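Local coordinates for protein NS1 (Human bocavirus, PDB 4KW3) that probably recognises the viral replication origin and nicks one DNA strand to start rolling-circle replication, this chain being the N-terminal origin-binding nickase domain of the initiator, at residues 88-93 and 99-104; 135-140 and 183-188; 188-191 and 197-200; 207-212 and 263-268. All blocks are in the same frame, centred on the assembly; numbering follows the deposited sequence.

How the interactions relate
All four contacts follow one another along the chain; none crosses or encloses another. Interaction 1 closes the short turn joining helix 74-94 to strand 101-109. Interaction 2 spans 42 intervening residues, including helix 160-177, and brings helix 134-149 onto strand 185-191. It ends on Leu188, where interaction 3 begins and folds the strand back as a hairpin. Interaction 4 then bridges 50 residues to pair helix 204-212 with the C-terminal helix 257-268. Cross-contacts knit the series: Leu89 packs on Phe137 between interactions 1 and 2, Ile187 on Ala199 between 2 and 3, and Leu188 on Phe207 and Ile104 on Phe208 lead into interaction 4.

Interaction 1 of 4, residues 88-93 and 99-104; sequences TLMSHK and PRCDII
Met90 lies against Cys101 and Pro99 CB, and with them closes the turn that takes helix 74-94 into strand 101-109. This is a helix packed on the central sheet of an HUH-type endonuclease domain, whose predicted RCR-2 motif reads His-Cys-His. Across the segments the touching side-chain atoms are carbon and sulfur. Met90 CB stands 4.0 Å from Pro99 CB, and Met90 CG is equally close, 4.0 Å, to Cys101 SG. The thioether does not run straight on: with chi2 at -51° and chi3 at -80° the chain curls, which returns the methyl to the strand and leaves Met90 CE 4.0 Å from Cys101 CB. Cys101 is therefore met at both CB and SG by a single bent side chain. Its own SG sits between the backbone N and the carbonyl carbon (chi1 55°), the rotamer that presents sulfur to the helix.

Val120 of strand 114-122 and Leu125 also touch Met90, and Ile103 continues the apolar seam further along the strand by packing on Tyr83, Thr86 and Thr87 of the same helix. Within the connection, Gln94 NE2 bonds to Arg100 O and Ser91 OG to Asn96 O. The area buried between the segments is a modest 183 Å². The proline ring meets the helix main chain as well as a side chain, with Pro99 CG 3.8 Å from Ser91 N.

Interaction 2 of 4, residues 135-140 and 183-188; sequences AQFYGL and GNMQIL
Met185 reaches from the strand to the helix and occupies the tight half of this contact, where it is buried together with Phe137 and Tyr138 and touches both. Its methyl rests on a face of the phenyl ring: Met185 CE is 3.8 Å from the centroid of the Phe137 ring and 28° off the ring normal, which identifies a CH-pi contact, with CE displaced toward the rim. The sulfur stands farther back, Met185 SD lying 5.4 Å from the same centroid in an oblique Met-aromatic approach. A bend at chi2 (58°), with the chain extended beyond, carries the methyl that far. Nearer the backbones, Met185 CB is 3.7 Å from Tyr138 CB, and the two side chains run antiparallel alongside each other, the phenol heading back toward Asn184.

That end is looser, since Asn184 is partly exposed. Tyr138 CE1 packs against Asn184 CB at 3.7 Å, and the ring and the amide approach obliquely, their planes 26° apart. The amide is held from elsewhere, Asn184 ND2 bonding to Thr181 O. Gln186, on the exposed side of the strand, folds back on the turn in a hydrogen bond, Gln186 NE2 to Gly183 O at 2.9 Å.

This is helix-on-sheet packing of the nuclease domain, the side chain of Met185 lying about 9 Å from that of the predicted metal ligand His117. Phe137 packs on Thr86 of helix 74-94 and edge-to-face on Tyr18 of strand 15-21, Tyr138 touches Ala172 and Ala176 of helix 160-177, and Met185 links helix 134-149 to the sheet, in which strand 185-191 pairs antiparallel with 15-21.

Interaction 3 of 4, residues 188-191 and 197-200; sequences LQYR and LHAQ
Tyr190 and His198 form an antiparallel hydrogen-bonded pair, with Tyr190 N to His198 O at 2.9 Å (N-H...O 162°) matched by the reciprocal bond from His198 N to Tyr190 O. Both side chains leave on one face of this hairpin. From Tyr190 CB, chi1 of 71° swings the ring across its partner strand. CD1 then comes 3.5 Å from His198 O. CE1 meets His198 CB at 3.4 Å and lies 3.2 Å from Gln200 O, which sits at the ring edge, in its plane. Farther out, CZ is 3.5 Å from His198 CB, and the ring centroid is 3.8 Å from that CB, a CH-pi contact over the face. At the tip, Tyr190 OH is 3.7 Å from His198 CB. The ring planes are 27° apart, offset so far that little of one lies over the other.

The opposite face belongs to Arg191 and Leu197, where Leu197 CG lies over the centre of the guanidinium. Arg191 NH1 bonds to Gly195 O and His198 NE2 to Asp192 OD2, tying both strands to the loop.

Residues 193-197, ending at Leu197, probably bind the origin. The hairpin probably restrains that loop, since bonds from Arg191 and His198 reach Gly195 and Asp192, and the Asp192 carboxylate may favour a protonated His198.

Interaction 4 of 4, residues 207-212 and 263-268; sequences FFKNYL and TLDNEV
Helices 207-212 and 263-268 run roughly antiparallel, their N-to-C directions 142° apart and their axes 10.4 Å distant at closest approach. Each widens into a pi-type turn here, at 208-212 and 264-268, and the nearest alpha carbons belong to Lys209 and Leu264.

Lys209 carries most of the contact from helix 207-212. Its CG is anti to the backbone N (chi1 -178°), which aims the chain at the other helix, and Lys209 CG lies 4.0 Å from Leu264 CB as the two side chains pass in opposite senses. A bend at chi3 (72°) then lifts the ammonium to the carboxylate: Lys209 NZ is 2.6 Å from Asp265 OD1 in a salt bridge, nearly in line with the CG-OD1 bond. NZ also bonds to Ile269 O, so it has two grips near the C-terminal end of the second helix. Alongside, Phe208 CD2 packs 4.1 Å from Leu264 CD1, and the ring also touches Thr245 and Ile247 of the sheet.

Tyr211, two residues beyond Lys209, is the predicted nuclease tyrosine and begins the predicted RCR-3 motif. A tyrosine on a helix beside the His-bearing strand, here with Leu212 touching His117, is characteristic of the HUH endonuclease active site.

Interaction 1 of 4, residues 88-93 and 99-104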
loop_
_atom_site.group_PDB
_atom_site.type_symbol
_atom_site.label_atom_id
_atom_site.label_comp_id
_atom_site.label_asym_id
_atom_site.label_seq_id
_atom_site.Cartn_x
_atom_site.Cartn_y
_atom_site.Cartn_z
ATOM N N THR A 88 11.905 -2.444 -8.710
ATOM C CA THR A 88 12.267 -3.387 -9.751
ATOM C C THR A 88 11.733 -2.924 -11.114
ATOM O O THR A 88 12.463 -2.972 -12.113
ATOM C CB THR A 88 11.764 -4.796 -9.426
ATOM O OG1 THR A 88 12.316 -5.216 -8.172
ATOM C CG2 THR A 88 12.166 -5.801 -10.534
ATOM N N LEU A 89 10.477 -2.458 -11.144
ATOM C CA LEU A 89 9.867 -1.960 -12.379
ATOM C C LEU A 89 10.684 -0.843 -13.006
ATOM O O LEU A 89 11.040 -0.930 -14.185
ATOM C CB LEU A 89 8.452 -1.450 -12.145
ATOM C CG LEU A 89 7.817 -0.782 -13.383
ATOM C CD1 LEU A 89 7.422 -1.773 -14.460
ATOM C CD2 LEU A 89 6.601 0.032 -12.979
ATOM N N MET A 90 11.002 0.186 -12.216
ATOM C CA MET A 90 11.766 1.327 -12.727
ATOM C C MET A 90 13.164 0.893 -13.146
ATOM O O MET A 90 13.741 1.407 -14.102
ATOM C CB MET A 90 11.841 2.451 -11.703
ATOM C CG MET A 90 10.506 3.097 -11.487
ATOM S SD MET A 90 9.750 3.573 -13.055
ATOM C CE MET A 90 10.600 5.110 -13.411
ATOM N N SER A 91 13.700 -0.061 -12.403
ATOM C CA SER A 91 14.973 -0.663 -12.725
ATOM C C SER A 91 14.981 -1.243 -14.151
ATOM O O SER A 91 15.920 -1.005 -14.921
ATOM C CB SER A 91 15.271 -1.754 -11.701
ATOM O OG SER A 91 16.602 -2.186 -11.787
ATOM N N HIS A 92 13.929 -1.982 -14.499
ATOM C CA HIS A 92 13.775 -2.499 -15.852
ATOM C C HIS A 92 13.614 -1.359 -16.867
ATOM O O HIS A 92 14.295 -1.342 -17.888
ATOM C CB HIS A 92 12.592 -3.472 -15.965
ATOM C CG HIS A 92 12.798 -4.786 -15.275
ATOM N ND1 HIS A 92 13.733 -4.974 -14.280
ATOM C CD2 HIS A 92 12.184 -5.983 -15.440
ATOM C CE1 HIS A 92 13.687 -6.226 -13.863
ATOM N NE2 HIS A 92 12.756 -6.859 -14.549
ATOM N N LYS A 93 12.715 -0.412 -16.591
ATOM C CA LYS A 93 12.449 0.679 -17.530
ATOM C C LYS A 93 13.687 1.504 -17.835
ATOM O O LYS A 93 13.828 2.016 -18.943
ATOM C CB LYS A 93 11.340 1.608 -17.032
ATOM C CG LYS A 93 9.995 0.943 -16.837
ATOM C CD LYS A 93 9.477 0.369 -18.132
ATOM C CE LYS A 93 8.033 -0.078 -17.975
ATOM N NZ LYS A 93 7.581 -0.857 -19.167
ATOM N N PRO A 99 17.874 2.918 -10.113
ATOM C CA PRO A 99 17.044 3.840 -10.900
ATOM C C PRO A 99 16.814 5.177 -10.225
ATOM O O PRO A 99 16.744 5.231 -8.998
ATOM C CB PRO A 99 15.711 3.093 -11.047
ATOM C CG PRO A 99 15.714 2.067 -9.977
ATOM C CD PRO A 99 17.132 1.704 -9.723
ATOM N N ARG A 100 16.717 6.238 -11.024
ATOM C CA ARG A 100 16.334 7.546 -10.509
ATOM C C ARG A 100 14.843 7.723 -10.657
ATOM O O ARG A 100 14.336 7.925 -11.766
ATOM C CB ARG A 100 17.055 8.683 -11.237
ATOM C CG ARG A 100 18.563 8.604 -11.180
ATOM C CD ARG A 100 19.216 9.827 -11.801
ATOM N NE ARG A 100 20.668 9.675 -11.832
ATOM C CZ ARG A 100 21.486 10.049 -10.853
ATOM N NH1 ARG A 100 20.995 10.606 -9.749
ATOM N NH2 ARG A 100 22.794 9.863 -10.981
ATOM N N CYS A 101 14.146 7.668 -9.531
ATOM C CA CYS A 101 12.698 7.818 -9.522
ATOM C C CYS A 101 12.175 8.239 -8.161
ATOM O O CYS A 101 12.850 8.106 -7.154
ATOM C CB CYS A 101 12.052 6.495 -9.896
ATOM S SG CYS A 101 12.622 5.185 -8.837
ATOM N N ASP A 102 10.954 8.740 -8.129
ATOM C CA ASP A 102 10.293 8.949 -6.863
ATOM C C ASP A 102 9.135 7.983 -6.762
ATOM O O ASP A 102 8.433 7.734 -7.754
ATOM C CB ASP A 102 9.836 10.400 -6.698
ATOM C CG ASP A 102 10.997 11.354 -6.450
ATOM O OD1 ASP A 102 11.619 11.241 -5.369
ATOM O OD2 ASP A 102 11.262 12.234 -7.310
ATOM N N ILE A 103 8.959 7.409 -5.574
ATOM C CA ILE A 103 7.912 6.414 -5.371
ATOM C C ILE A 103 7.200 6.626 -4.035
ATOM O O ILE A 103 7.840 6.673 -2.981
ATOM C CB ILE A 103 8.499 4.979 -5.392
ATOM C CG1 ILE A 103 9.177 4.696 -6.739
ATOM C CG2 ILE A 103 7.409 3.931 -5.093
ATOM C CD1 ILE A 103 10.109 3.526 -6.712
ATOM N N ILE A 104 5.875 6.752 -4.086
ATOM C CA ILE A 104 5.053 6.654 -2.884
ATOM C C ILE A 104 4.125 5.438 -3.007
ATOM O O ILE A 104 3.549 5.196 -4.082
ATOM C CB ILE A 104 4.227 7.911 -2.651
ATOM C CG1 ILE A 104 5.158 9.110 -2.406
ATOM C CG2 ILE A 104 3.229 7.684 -1.478
ATOM C CD1 ILE A 104 4.463 10.487 -2.513
#

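Interaction 2 of 4, residues 135-140 and 183-188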
loop_
_atom_site.group_PDB
_atom_site.type_symbol
_atom_site.label_atom_id
_atom_site.label_comp_id
_atom_site.label_asym_id
_atom_site.label_seq_id
_atom_site.Cartn_x
_atom_site.Cartn_y
_atom_site.Cartn_z
ATOM N N ALA A 135 0.366 -5.054 -16.671
ATOM C CA ALA A 135 0.538 -6.491 -16.442
ATOM C C ALA A 135 1.929 -6.831 -15.892
ATOM O O ALA A 135 2.074 -7.633 -14.960
ATOM C CB ALA A 135 0.248 -7.279 -17.710
ATOM N N GLN A 136 2.942 -6.206 -16.474
ATOM C CA GLN A 136 4.312 -6.380 -16.043
ATOM C C GLN A 136 4.448 -5.972 -14.576
ATOM O O GLN A 136 5.030 -6.701 -13.770
ATOM C CB GLN A 136 5.224 -5.539 -16.935
ATOM C CG GLN A 136 6.692 -5.561 -16.596
ATOM C CD GLN A 136 7.473 -4.459 -17.301
ATOM O OE1 GLN A 136 6.893 -3.543 -17.891
ATOM N NE2 GLN A 136 8.798 -4.568 -17.277
ATOM N N PHE A 137 3.890 -4.810 -14.242
ATOM C CA PHE A 137 3.941 -4.264 -12.895
ATOM C C PHE A 137 3.236 -5.229 -11.946
ATOM O O PHE A 137 3.756 -5.552 -10.876
ATOM C CB PHE A 137 3.283 -2.882 -12.860
ATOM C CG PHE A 137 3.689 -2.031 -11.678
ATOM C CD1 PHE A 137 4.480 -2.549 -10.654
ATOM C CD2 PHE A 137 3.270 -0.707 -11.590
ATOM C CE1 PHE A 137 4.857 -1.762 -9.564
ATOM C CE2 PHE A 137 3.625 0.077 -10.503
ATOM C CZ PHE A 137 4.428 -0.447 -9.490
ATOM N N TYR A 138 2.056 -5.682 -12.358
ATOM C CA TYR A 138 1.268 -6.671 -11.624
ATOM C C TYR A 138 2.092 -7.925 -11.316
ATOM O O TYR A 138 2.059 -8.437 -10.192
ATOM C CB TYR A 138 0.036 -7.062 -12.439
ATOM C CG TYR A 138 -0.995 -7.892 -11.694
ATOM C CD1 TYR A 138 -1.425 -7.537 -10.417
ATOM C CD2 TYR A 138 -1.566 -9.018 -12.287
ATOM C CE1 TYR A 138 -2.386 -8.294 -9.742
ATOM C CE2 TYR A 138 -2.512 -9.774 -11.629
ATOM C CZ TYR A 138 -2.915 -9.415 -10.355
ATOM O OH TYR A 138 -3.860 -10.178 -9.716
ATOM N N GLY A 139 2.832 -8.411 -12.309
ATOM C CA GLY A 139 3.605 -9.625 -12.151
ATOM C C GLY A 139 4.775 -9.461 -11.200
ATOM O O GLY A 139 5.053 -10.327 -10.383
ATOM N N LEU A 140 5.462 -8.336 -11.309
ATOM C CA LEU A 140 6.529 -8.012 -10.397
ATOM C C LEU A 140 6.007 -7.913 -8.952
ATOM O O LEU A 140 6.676 -8.347 -8.013
ATOM C CB LEU A 140 7.177 -6.700 -10.815
ATOM C CG LEU A 140 7.884 -6.692 -12.170
ATOM C CD1 LEU A 140 8.409 -5.286 -12.465
ATOM C CD2 LEU A 140 9.007 -7.685 -12.177
ATOM N N GLY A 183 -8.121 -6.996 -13.902
ATOM C CA GLY A 183 -8.587 -5.744 -13.326
ATOM C C GLY A 183 -7.937 -5.366 -12.002
ATOM O O GLY A 183 -8.284 -4.352 -11.404
ATOM N N ASN A 184 -6.988 -6.182 -11.552
ATOM C CA ASN A 184 -6.324 -5.998 -10.264
ATOM C C ASN A 184 -5.088 -5.121 -10.329
ATOM O O ASN A 184 -4.381 -4.949 -9.338
ATOM C CB ASN A 184 -5.959 -7.352 -9.677
ATOM C CG ASN A 184 -7.153 -8.239 -9.542
ATOM O OD1 ASN A 184 -8.069 -7.934 -8.788
ATOM N ND2 ASN A 184 -7.172 -9.327 -10.288
ATOM N N MET A 185 -4.797 -4.611 -11.516
ATOM C CA MET A 185 -3.733 -3.630 -11.662
ATOM C C MET A 185 -4.233 -2.601 -12.670
ATOM O O MET A 185 -4.399 -2.907 -13.855
ATOM C CB MET A 185 -2.423 -4.285 -12.138
ATOM C CG MET A 185 -1.222 -3.368 -12.008
ATOM S SD MET A 185 -1.061 -2.860 -10.281
ATOM C CE MET A 185 0.362 -1.827 -10.345
ATOM N N GLN A 186 -4.507 -1.390 -12.203
ATOM C CA GLN A 186 -5.058 -0.378 -13.097
ATOM C C GLN A 186 -4.323 0.927 -12.940
ATOM O O GLN A 186 -3.811 1.222 -11.856
ATOM C CB GLN A 186 -6.558 -0.196 -12.866
ATOM C CG GLN A 186 -7.349 -1.467 -13.181
ATOM C CD GLN A 186 -8.834 -1.238 -13.225
ATOM O OE1 GLN A 186 -9.305 -0.376 -13.955
ATOM N NE2 GLN A 186 -9.584 -2.003 -12.444
ATOM N N ILE A 187 -4.223 1.681 -14.033
ATOM C CA ILE A 187 -3.661 3.023 -13.964
ATOM C C ILE A 187 -4.815 4.029 -13.771
ATOM O O ILE A 187 -5.880 3.871 -14.353
ATOM C CB ILE A 187 -2.829 3.336 -15.232
ATOM C CG1 ILE A 187 -2.047 4.641 -15.085
ATOM C CG2 ILE A 187 -3.684 3.360 -16.501
ATOM C CD1 ILE A 187 -0.848 4.722 -16.040
ATOM N N LEU A 188 -4.619 5.050 -12.940
ATOM C CA LEU A 188 -5.629 6.101 -12.819
ATOM C C LEU A 188 -5.579 7.095 -13.965
ATOM O O LEU A 188 -4.562 7.740 -14.205
ATOM C CB LEU A 188 -5.510 6.866 -11.508
ATOM C CG LEU A 188 -5.716 6.025 -10.256
ATOM C CD1 LEU A 188 -5.874 6.955 -9.068
ATOM C CD2 LEU A 188 -6.906 5.091 -10.440
#

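Interaction 3 of 4, residues 188-191 and 197-200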
loop_
_atom_site.group_PDB
_atom_site.type_symbol
_atom_site.label_atom_id
_atom_site.label_comp_id
_atom_site.label_asym_id
_atom_site.label_seq_id
_atom_site.Cartn_x
_atom_site.Cartn_y
_atom_site.Cartn_z
ATOM N N LEU A 188 -4.619 5.050 -12.940
ATOM C CA LEU A 188 -5.629 6.101 -12.819
ATOM C C LEU A 188 -5.579 7.095 -13.965
ATOM O O LEU A 188 -4.562 7.740 -14.205
ATOM C CB LEU A 188 -5.510 6.866 -11.508
ATOM C CG LEU A 188 -5.716 6.025 -10.256
ATOM C CD1 LEU A 188 -5.874 6.955 -9.068
ATOM C CD2 LEU A 188 -6.906 5.091 -10.440
ATOM N N GLN A 189 -6.722 7.292 -14.599
ATOM C CA GLN A 189 -6.825 8.227 -15.695
ATOM C C GLN A 189 -7.854 9.304 -15.368
ATOM O O GLN A 189 -8.705 9.107 -14.508
ATOM C CB GLN A 189 -7.201 7.458 -16.961
ATOM C CG GLN A 189 -6.086 6.504 -17.391
ATOM C CD GLN A 189 -6.319 5.875 -18.754
ATOM O OE1 GLN A 189 -5.686 6.257 -19.740
ATOM N NE2 GLN A 189 -7.211 4.900 -18.813
ATOM N N TYR A 190 -7.728 10.460 -16.015
ATOM C CA TYR A 190 -8.720 11.529 -15.916
ATOM C C TYR A 190 -9.072 12.132 -17.274
ATOM O O TYR A 190 -8.412 11.862 -18.271
ATOM C CB TYR A 190 -8.252 12.631 -14.978
ATOM C CG TYR A 190 -7.134 13.463 -15.535
ATOM C CD1 TYR A 190 -5.819 13.035 -15.450
ATOM C CD2 TYR A 190 -7.393 14.689 -16.143
ATOM C CE1 TYR A 190 -4.783 13.806 -15.955
ATOM C CE2 TYR A 190 -6.363 15.469 -16.651
ATOM C CZ TYR A 190 -5.059 15.021 -16.555
ATOM O OH TYR A 190 -4.023 15.783 -17.056
ATOM N N ARG A 191 -10.136 12.927 -17.304
ATOM C CA ARG A 191 -10.491 13.735 -18.482
ATOM C C ARG A 191 -10.186 15.230 -18.302
ATOM O O ARG A 191 -10.314 15.767 -17.195
ATOM C CB ARG A 191 -11.956 13.562 -18.856
ATOM C CG ARG A 191 -12.340 12.134 -19.036
ATOM C CD ARG A 191 -12.640 11.848 -20.478
ATOM N NE ARG A 191 -13.037 10.459 -20.660
ATOM C CZ ARG A 191 -13.193 9.895 -21.848
ATOM N NH1 ARG A 191 -12.989 10.606 -22.951
ATOM N NH2 ARG A 191 -13.557 8.626 -21.939
ATOM N N LEU A 197 -8.710 11.652 -22.619
ATOM C CA LEU A 197 -8.074 10.905 -21.520
ATOM C C LEU A 197 -6.595 11.180 -21.318
ATOM O O LEU A 197 -5.831 11.306 -22.267
ATOM C CB LEU A 197 -8.179 9.398 -21.701
ATOM C CG LEU A 197 -9.292 8.672 -20.981
ATOM C CD1 LEU A 197 -9.003 7.188 -21.069
ATOM C CD2 LEU A 197 -9.299 9.142 -19.547
ATOM N N HIS A 198 -6.213 11.282 -20.055
ATOM C CA HIS A 198 -4.818 11.434 -19.661
ATOM C C HIS A 198 -4.471 10.468 -18.537
ATOM O O HIS A 198 -5.260 10.279 -17.615
ATOM C CB HIS A 198 -4.573 12.867 -19.227
ATOM C CG HIS A 198 -4.984 13.863 -20.259
ATOM N ND1 HIS A 198 -4.134 14.296 -21.254
ATOM C CD2 HIS A 198 -6.175 14.466 -20.487
ATOM C CE1 HIS A 198 -4.776 15.148 -22.032
ATOM N NE2 HIS A 198 -6.017 15.264 -21.591
ATOM N N ALA A 199 -3.293 9.860 -18.603
ATOM C CA ALA A 199 -2.908 8.861 -17.612
ATOM C C ALA A 199 -1.859 9.450 -16.709
ATOM O O ALA A 199 -1.532 8.885 -15.679
ATOM C CB ALA A 199 -2.390 7.589 -18.263
ATOM N N GLN A 200 -1.321 10.591 -17.109
ATOM C CA GLN A 200 -0.284 11.240 -16.328
ATOM C C GLN A 200 -0.892 11.951 -15.134
ATOM O O GLN A 200 -1.864 12.693 -15.264
ATOM C CB GLN A 200 0.488 12.233 -17.197
ATOM C CG GLN A 200 1.726 12.812 -16.567
ATOM C CD GLN A 200 2.714 13.352 -17.604
ATOM O OE1 GLN A 200 2.622 13.034 -18.800
ATOM N NE2 GLN A 200 3.661 14.171 -17.150
HETATM O O HOH W 1 -1.968 8.037 -13.435
#

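Interaction 4 of 4, residues 207-212 and 263-268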
loop_
_atom_site.group_PDB
_atom_site.type_symbol
_atom_site.label_atom_id
_atom_site.label_comp_id
_atom_site.label_asym_id
_atom_site.label_seq_id
_atom_site.Cartn_x
_atom_site.Cartn_y
_atom_site.Cartn_z
ATOM N N PHE A 207 -1.832 15.192 -5.126
ATOM C CA PHE A 207 -2.670 14.007 -5.062
ATOM C C PHE A 207 -2.377 13.249 -3.764
ATOM O O PHE A 207 -3.300 12.789 -3.074
ATOM C CB PHE A 207 -2.490 13.124 -6.289
ATOM C CG PHE A 207 -3.249 11.854 -6.203
ATOM C CD1 PHE A 207 -4.629 11.854 -6.358
ATOM C CD2 PHE A 207 -2.595 10.661 -5.894
ATOM C CE1 PHE A 207 -5.358 10.692 -6.238
ATOM C CE2 PHE A 207 -3.306 9.484 -5.781
ATOM C CZ PHE A 207 -4.692 9.492 -5.950
ATOM N N PHE A 208 -1.090 13.144 -3.433
ATOM C CA PHE A 208 -0.643 12.586 -2.150
ATOM C C PHE A 208 -1.254 13.343 -0.970
ATOM O O PHE A 208 -1.878 12.746 -0.088
ATOM C CB PHE A 208 0.891 12.656 -2.064
ATOM C CG PHE A 208 1.475 12.111 -0.777
ATOM C CD1 PHE A 208 1.083 10.870 -0.280
ATOM C CD2 PHE A 208 2.437 12.834 -0.080
ATOM C CE1 PHE A 208 1.631 10.363 0.891
ATOM C CE2 PHE A 208 2.991 12.339 1.116
ATOM C CZ PHE A 208 2.586 11.096 1.598
ATOM N N LYS A 209 -1.076 14.664 -0.975
ATOM C CA LYS A 209 -1.488 15.510 0.135
ATOM C C LYS A 209 -2.996 15.497 0.315
ATOM O O LYS A 209 -3.489 15.382 1.449
ATOM C CB LYS A 209 -1.029 16.952 -0.072
ATOM C CG LYS A 209 -1.398 17.865 1.092
ATOM C CD LYS A 209 -1.369 19.356 0.743
ATOM C CE LYS A 209 -2.519 19.722 -0.143
ATOM N NZ LYS A 209 -2.696 21.199 -0.271
ATOM N N ASN A 210 -3.730 15.574 -0.801
ATOM C CA ASN A 210 -5.171 15.734 -0.701
ATOM C C ASN A 210 -5.984 14.459 -0.679
ATOM O O ASN A 210 -7.052 14.440 -0.061
ATOM C CB ASN A 210 -5.698 16.672 -1.795
ATOM C CG ASN A 210 -5.277 18.077 -1.556
ATOM O OD1 ASN A 210 -5.239 18.512 -0.408
ATOM N ND2 ASN A 210 -4.906 18.790 -2.613
ATOM N N TYR A 211 -5.478 13.389 -1.285
ATOM C CA TYR A 211 -6.278 12.177 -1.339
ATOM C C TYR A 211 -5.697 11.057 -0.467
ATOM O O TYR A 211 -6.438 10.388 0.222
ATOM C CB TYR A 211 -6.558 11.675 -2.786
ATOM C CG TYR A 211 -7.256 10.330 -2.723
ATOM C CD1 TYR A 211 -8.638 10.249 -2.492
ATOM C CD2 TYR A 211 -6.529 9.134 -2.806
ATOM C CE1 TYR A 211 -9.276 9.016 -2.363
ATOM C CE2 TYR A 211 -7.160 7.898 -2.679
ATOM C CZ TYR A 211 -8.536 7.849 -2.450
ATOM O OH TYR A 211 -9.172 6.630 -2.320
ATOM N N LEU A 212 -4.383 10.888 -0.435
ATOM C CA LEU A 212 -3.797 9.776 0.324
ATOM C C LEU A 212 -3.557 10.108 1.818
ATOM O O LEU A 212 -3.824 9.280 2.689
ATOM C CB LEU A 212 -2.504 9.304 -0.339
ATOM C CG LEU A 212 -2.627 8.638 -1.719
ATOM C CD1 LEU A 212 -1.250 8.241 -2.225
ATOM C CD2 LEU A 212 -3.544 7.401 -1.659
ATOM N N THR A 263 2.279 20.424 7.293
ATOM C CA THR A 263 3.439 21.051 6.693
ATOM C C THR A 263 3.299 21.157 5.168
ATOM O O THR A 263 3.532 22.221 4.603
ATOM C CB THR A 263 4.723 20.290 7.047
ATOM O OG1 THR A 263 4.900 20.292 8.470
ATOM C CG2 THR A 263 5.926 20.930 6.383
ATOM N N LEU A 264 2.908 20.065 4.503
ATOM C CA LEU A 264 2.632 20.128 3.065
ATOM C C LEU A 264 1.562 21.159 2.725
ATOM O O LEU A 264 1.694 21.911 1.767
ATOM C CB LEU A 264 2.228 18.766 2.496
ATOM C CG LEU A 264 3.323 17.710 2.432
ATOM C CD1 LEU A 264 2.781 16.423 1.815
ATOM C CD2 LEU A 264 4.522 18.236 1.665
ATOM N N ASP A 265 0.502 21.192 3.518
ATOM C CA ASP A 265 -0.636 22.042 3.202
ATOM C C ASP A 265 -0.353 23.528 3.450
ATOM O O ASP A 265 -0.915 24.392 2.788
ATOM C CB ASP A 265 -1.868 21.584 3.980
ATOM C CG ASP A 265 -3.160 22.007 3.325
ATOM O OD1 ASP A 265 -3.190 22.111 2.074
ATOM O OD2 ASP A 265 -4.150 22.221 4.061
ATOM N N ASN A 266 0.544 23.822 4.378
ATOM C CA ASN A 266 0.832 25.210 4.729
ATOM C C ASN A 266 2.081 25.850 4.108
ATOM O O ASN A 266 2.029 26.997 3.693
ATOM C CB ASN A 266 0.828 25.395 6.252
ATOM C CG ASN A 266 -0.479 24.931 6.892
ATOM O OD1 ASN A 266 -0.485 24.033 7.738
ATOM N ND2 ASN A 266 -1.589 25.545 6.495
ATOM N N GLU A 267 3.188 25.112 4.045
ATOM C CA GLU A 267 4.469 25.664 3.615
ATOM C C GLU A 267 4.858 25.233 2.215
ATOM O O GLU A 267 5.440 26.002 1.451
ATOM C CB GLU A 267 5.568 25.203 4.556
ATOM C CG GLU A 267 5.154 25.285 5.998
ATOM C CD GLU A 267 6.259 24.863 6.929
ATOM O OE1 GLU A 267 7.368 24.548 6.419
ATOM O OE2 GLU A 267 6.001 24.829 8.157
ATOM N N VAL A 268 4.570 23.988 1.886
ATOM C CA VAL A 268 5.106 23.431 0.659
ATOM C C VAL A 268 4.178 23.574 -0.548
ATOM O O VAL A 268 4.531 24.196 -1.533
ATOM C CB VAL A 268 5.458 21.976 0.847
ATOM C CG1 VAL A 268 6.167 21.460 -0.411
ATOM C CG2 VAL A 268 6.325 21.832 2.090
#